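Local structure of hypothetical protein PH0495 (Pyrococcus horikoshii, 1X3L) at residues G132-I144 / R170-A182. The protein catalyses the ATP-dependent phosphorylation of D-glycerate to 2-phosphoglycerate, and accepts other nucleoside triphosphates, ADP or pyrophosphate as phosphate donors. Sequence-based numbering, arbitrary orientation.
With SO4 (sulfate ion), chain B; EDO (1,2-ethanediol), chain E.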
loop_
_atom_site.group_PDB
_atom_site.type_symbol
_atom_site.label_atom_id
_atom_site.label_comp_id
_atom_site.label_asym_id
_atom_site.label_seq_id
_atom_site.Cartn_x
_atom_site.Cartn_y
_atom_site.Cartn_z
ATOM N N GLY A 132 -6.463 0.307 5.571
ATOM C CA GLY A 132 -7.553 0.647 6.473
ATOM C C GLY A 132 -8.035 -0.475 7.381
ATOM O O GLY A 132 -8.972 -0.293 8.163
ATOM N N GLY A 133 -7.392 -1.635 7.287
ATOM C CA GLY A 133 -7.785 -2.768 8.104
ATOM C C GLY A 133 -7.738 -2.590 9.614
ATOM O O GLY A 133 -8.451 -3.291 10.332
ATOM N N SER A 134 -6.916 -1.671 10.112
ATOM C CA SER A 134 -6.816 -1.465 11.558
ATOM C C SER A 134 -8.093 -0.928 12.195
ATOM O O SER A 134 -8.520 -1.420 13.240
ATOM C CB SER A 134 -5.657 -0.524 11.895
ATOM O OG SER A 134 -4.409 -1.150 11.665
ATOM N N ALA A 135 -8.693 0.080 11.570
ATOM C CA ALA A 135 -9.917 0.685 12.087
ATOM C C ALA A 135 -11.167 -0.077 11.654
ATOM O O ALA A 135 -12.123 -0.212 12.419
ATOM C CB ALA A 135 -10.009 2.139 11.630
ATOM N N LEU A 136 -11.150 -0.578 10.423
ATOM C CA LEU A 136 -12.281 -1.314 9.870
ATOM C C LEU A 136 -12.491 -2.688 10.487
ATOM O O LEU A 136 -13.605 -3.211 10.489
ATOM C CB LEU A 136 -12.099 -1.498 8.366
ATOM C CG LEU A 136 -12.107 -0.267 7.464
ATOM C CD1 LEU A 136 -11.661 -0.673 6.057
ATOM C CD2 LEU A 136 -13.507 0.348 7.448
ATOM N N PHE A 137 -11.417 -3.273 11.004
ATOM C CA PHE A 137 -11.474 -4.613 11.567
ATOM C C PHE A 137 -10.844 -4.626 12.954
ATOM O O PHE A 137 -9.624 -4.741 13.088
ATOM C CB PHE A 137 -10.711 -5.554 10.638
ATOM C CG PHE A 137 -10.942 -7.003 10.902
ATOM C CD1 PHE A 137 -12.107 -7.625 10.463
ATOM C CD2 PHE A 137 -9.972 -7.766 11.542
ATOM C CE1 PHE A 137 -12.295 -8.994 10.651
ATOM C CE2 PHE A 137 -10.154 -9.135 11.735
ATOM C CZ PHE A 137 -11.315 -9.747 11.288
ATOM N N GLU A 138 -11.675 -4.511 13.983
ATOM C CA GLU A 138 -11.167 -4.494 15.346
ATOM C C GLU A 138 -12.126 -5.064 16.381
ATOM O O GLU A 138 -13.345 -4.930 16.274
ATOM C CB GLU A 138 -10.776 -3.063 15.736
ATOM C CG GLU A 138 -10.282 -2.915 17.173
ATOM C CD GLU A 138 -9.162 -3.885 17.519
ATOM O OE1 GLU A 138 -8.113 -3.860 16.848
ATOM O OE2 GLU A 138 -9.326 -4.675 18.469
ATOM N N LEU A 139 -11.543 -5.710 17.384
ATOM C CA LEU A 139 -12.279 -6.311 18.484
ATOM C C LEU A 139 -11.379 -6.226 19.715
ATOM O O LEU A 139 -10.412 -6.974 19.840
ATOM C CB LEU A 139 -12.606 -7.774 18.169
ATOM C CG LEU A 139 -13.435 -8.521 19.218
ATOM C CD1 LEU A 139 -14.755 -7.789 19.447
ATOM C CD2 LEU A 139 -13.685 -9.949 18.755
ATOM N N PRO A 140 -11.675 -5.293 20.632
ATOM C CA PRO A 140 -10.887 -5.109 21.857
ATOM C C PRO A 140 -10.852 -6.354 22.748
ATOM O O PRO A 140 -11.750 -7.191 22.687
ATOM C CB PRO A 140 -11.585 -3.933 22.542
ATOM C CG PRO A 140 -12.171 -3.167 21.387
ATOM C CD PRO A 140 -12.736 -4.275 20.537
ATOM N N GLU A 141 -9.807 -6.473 23.561
ATOM C CA GLU A 141 -9.666 -7.602 24.474
ATOM C C GLU A 141 -10.755 -7.538 25.549
ATOM O O GLU A 141 -11.501 -6.560 25.626
ATOM C CB GLU A 141 -8.280 -7.589 25.121
ATOM C CG GLU A 141 -7.162 -8.152 24.242
ATOM C CD GLU A 141 -7.321 -9.642 23.960
ATOM O OE1 GLU A 141 -7.977 -10.340 24.765
ATOM O OE2 GLU A 141 -6.777 -10.124 22.940
ATOM N N GLU A 142 -10.834 -8.567 26.389
ATOM C CA GLU A 142 -11.873 -8.618 27.417
ATOM C C GLU A 142 -11.942 -7.403 28.345
ATOM O O GLU A 142 -10.924 -6.898 28.819
ATOM C CB GLU A 142 -11.748 -9.909 28.242
ATOM C CG GLU A 142 -10.718 -9.909 29.370
ATOM C CD GLU A 142 -9.300 -9.674 28.896
ATOM O OE1 GLU A 142 -8.978 -10.078 27.758
ATOM O OE2 GLU A 142 -8.503 -9.097 29.674
ATOM N N GLY A 143 -13.164 -6.933 28.577
ATOM C CA GLY A 143 -13.382 -5.792 29.447
ATOM C C GLY A 143 -13.086 -4.447 28.817
ATOM O O GLY A 143 -13.442 -3.407 29.368
ATOM N N ILE A 144 -12.443 -4.456 27.655
ATOM C CA ILE A 144 -12.098 -3.213 26.982
ATOM C C ILE A 144 -13.139 -2.828 25.938
ATOM O O ILE A 144 -13.449 -3.604 25.034
ATOM C CB ILE A 144 -10.712 -3.317 26.312
ATOM C CG1 ILE A 144 -9.659 -3.672 27.366
ATOM C CG2 ILE A 144 -10.354 -1.991 25.642
ATOM C CD1 ILE A 144 -8.276 -3.942 26.798
ATOM N N ARG A 170 -1.505 -1.065 20.979
ATOM C CA ARG A 170 -2.755 -1.463 20.331
ATOM C C ARG A 170 -2.822 -2.963 20.046
ATOM O O ARG A 170 -3.875 -3.588 20.213
ATOM C CB ARG A 170 -2.977 -0.676 19.031
ATOM C CG ARG A 170 -3.211 0.826 19.234
ATOM C CD ARG A 170 -3.644 1.547 17.945
ATOM N NE ARG A 170 -2.693 1.358 16.849
ATOM C CZ ARG A 170 -2.747 0.361 15.969
ATOM N NH1 ARG A 170 -3.713 -0.546 16.041
ATOM N NH2 ARG A 170 -1.822 0.259 15.024
ATOM N N LYS A 171 -1.704 -3.544 19.620
ATOM C CA LYS A 171 -1.675 -4.976 19.339
ATOM C C LYS A 171 -1.948 -5.800 20.598
ATOM O O LYS A 171 -2.484 -6.908 20.514
ATOM C CB LYS A 171 -0.324 -5.386 18.740
ATOM C CG LYS A 171 -0.117 -4.920 17.300
ATOM C CD LYS A 171 1.213 -5.400 16.726
ATOM C CE LYS A 171 1.346 -4.971 15.268
ATOM N NZ LYS A 171 2.505 -5.608 14.587
ATOM N N HIS A 172 -1.592 -5.259 21.761
ATOM C CA HIS A 172 -1.801 -5.982 23.014
ATOM C C HIS A 172 -3.139 -5.756 23.717
ATOM O O HIS A 172 -3.309 -6.161 24.865
ATOM C CB HIS A 172 -0.645 -5.711 23.984
ATOM C CG HIS A 172 0.624 -6.411 23.604
ATOM N ND1 HIS A 172 1.476 -5.933 22.631
ATOM C CD2 HIS A 172 1.141 -7.597 24.005
ATOM C CE1 HIS A 172 2.460 -6.795 22.447
ATOM N NE2 HIS A 172 2.280 -7.814 23.267
ATOM N N ILE A 173 -4.083 -5.108 23.039
ATOM C CA ILE A 173 -5.415 -4.894 23.606
ATOM C C ILE A 173 -6.456 -5.184 22.537
ATOM O O ILE A 173 -7.598 -4.729 22.616
ATOM C CB ILE A 173 -5.621 -3.460 24.140
ATOM C CG1 ILE A 173 -5.302 -2.432 23.056
ATOM C CG2 ILE A 173 -4.768 -3.249 25.382
ATOM C CD1 ILE A 173 -5.548 -1.003 23.498
ATOM N N SER A 174 -6.039 -5.959 21.542
ATOM C CA SER A 174 -6.901 -6.354 20.443
ATOM C C SER A 174 -6.915 -7.875 20.336
ATOM O O SER A 174 -5.881 -8.520 20.469
ATOM C CB SER A 174 -6.389 -5.760 19.129
ATOM O OG SER A 174 -7.031 -6.370 18.020
ATOM N N LYS A 175 -8.085 -8.445 20.077
ATOM C CA LYS A 175 -8.204 -9.890 19.960
ATOM C C LYS A 175 -7.861 -10.424 18.572
ATOM O O LYS A 175 -7.782 -11.638 18.378
ATOM C CB LYS A 175 -9.624 -10.324 20.347
ATOM C CG LYS A 175 -9.981 -10.005 21.798
ATOM C CD LYS A 175 -11.344 -10.571 22.199
ATOM C CE LYS A 175 -11.375 -12.093 22.127
ATOM N NZ LYS A 175 -12.711 -12.635 22.531
ATOM N N VAL A 176 -7.641 -9.535 17.606
ATOM C CA VAL A 176 -7.323 -9.990 16.253
ATOM C C VAL A 176 -5.992 -9.493 15.678
ATOM O O VAL A 176 -5.451 -10.082 14.739
ATOM C CB VAL A 176 -8.460 -9.618 15.273
ATOM C CG1 VAL A 176 -9.714 -10.408 15.622
ATOM C CG2 VAL A 176 -8.741 -8.132 15.333
ATOM N N LYS A 177 -5.463 -8.416 16.240
ATOM C CA LYS A 177 -4.203 -7.863 15.762
ATOM C C LYS A 177 -3.010 -8.597 16.369
ATOM O O LYS A 177 -3.176 -9.426 17.260
ATOM C CB LYS A 177 -4.138 -6.372 16.101
ATOM C CG LYS A 177 -5.129 -5.525 15.315
ATOM C CD LYS A 177 -5.233 -4.121 15.890
ATOM C CE LYS A 177 -5.966 -3.181 14.940
ATOM N NZ LYS A 177 -7.273 -3.719 14.489
ATOM N N GLY A 178 -1.810 -8.298 15.876
ATOM C CA GLY A 178 -0.618 -8.942 16.402
ATOM C C GLY A 178 -0.588 -10.440 16.170
ATOM O O GLY A 178 -0.183 -11.204 17.049
ATOM N N GLY A 179 -1.022 -10.859 14.986
ATOM C CA GLY A 179 -1.030 -12.271 14.641
ATOM C C GLY A 179 -2.122 -13.108 15.296
ATOM O O GLY A 179 -2.228 -14.312 15.040
ATOM N N LYS A 180 -2.951 -12.481 16.125
ATOM C CA LYS A 180 -4.000 -13.217 16.819
ATOM C C LYS A 180 -5.076 -13.803 15.916
ATOM O O LYS A 180 -5.639 -14.850 16.230
ATOM C CB LYS A 180 -4.615 -12.336 17.910
ATOM C CG LYS A 180 -3.674 -12.149 19.105
ATOM C CD LYS A 180 -4.267 -11.243 20.173
ATOM C CE LYS A 180 -3.447 -11.294 21.449
ATOM N NZ LYS A 180 -3.452 -12.672 22.047
ATOM N N LEU A 181 -5.364 -13.149 14.793
ATOM C CA LEU A 181 -6.368 -13.677 13.878
ATOM C C LEU A 181 -5.838 -14.996 13.311
ATOM O O LEU A 181 -6.562 -15.989 13.237
ATOM C CB LEU A 181 -6.648 -12.689 12.736
ATOM C CG LEU A 181 -7.814 -13.034 11.803
ATOM C CD1 LEU A 181 -9.135 -12.931 12.567
ATOM C CD2 LEU A 181 -7.824 -12.083 10.606
ATOM N N ALA A 182 -4.568 -15.006 12.921
ATOM C CA ALA A 182 -3.958 -16.212 12.373
ATOM C C ALA A 182 -3.949 -17.348 13.399
ATOM O O ALA A 182 -4.050 -18.515 13.032
ATOM C CB ALA A 182 -2.536 -15.918 11.912
HETATM S S SO4 B . -3.772 0.551 8.231
HETATM O O1 SO4 B . -2.756 -0.359 8.784
HETATM O O2 SO4 B . -3.428 1.930 8.613
HETATM O O3 SO4 B . -5.107 0.209 8.755
HETATM O O4 SO4 B . -3.793 0.436 6.762
HETATM C C1 EDO E . -15.575 -9.967 26.248
HETATM O O1 EDO E . -15.074 -10.482 27.489
HETATM C C2 EDO E . -16.424 -8.719 26.495
HETATM O O2 EDO E . -15.637 -7.699 27.124
HETATM O O HOH W 1 -6.632 -13.407 23.068
#
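The hydroxyl of Ser174 takes part in three hydrogen bonds: it donates to Glu138 (OG to OE2, 2.9 Å) and accepts two neighbouring backbone N-H groups, of Val176 and Lys177, an ST turn and ST motif in one residue. The bond from Ser174 OG uses the syn lone pair of Glu138 OE2. Glu138 OE1 forms a salt bridge with Lys177 NZ (2.5 Å, a short separation), which reaches it on the anti side, 25° out of the carboxylate plane. CG anti to the backbone N (chi1 178°) and the bend at chi2 turn the carboxylate so that one oxygen meets the hydroxyl and the other the ammonium. Lys177 NZ also donates to Ser134 O (2.9 Å), in the carbonyl plane and on a lone pair. A leucine in place of Glu138 would probably leave the buried ammonium of Lys177 without its counter-charge and the Ser174 hydroxyl without its acceptor.

Pro140 and Ser174 form a single beta bridge. Lys175 N to Leu139 O (2.8 Å) is nearly straight, whereas Glu141 N approaches Ile173 O (3.0 Å) from above the carbonyl plane. The bent Glu141 chain crosses Lys175 obliquely, its CD 3.4 Å from Lys175 CG. Apolar contacts flank the bridge in sequence, Phe137 CE2 meeting Leu181 CD2 at 3.9 Å and Ile144 CD1 packing on Ile173 CB.

Gly132 N and Ser134 N bind a sulfate, probably from the crystallisation liquor and also held by Ala206 N; Lys58, substrate-binding by similarity, is about 8 Å from Gly133 (side-chain positions), which would be consistent with an anion-binding place near the substrate site. Segment 132-144 follows strand 124-129 of the parallel six-stranded sheet; 170-182 runs from helix 163-171 to helix 180-183, ahead of the neighbouring strand 188-194. Helix 103-118 packs on Phe137 and Leu139, helix 146-158 on Glu138 and Ile173, and helix 235-246 on Ile144.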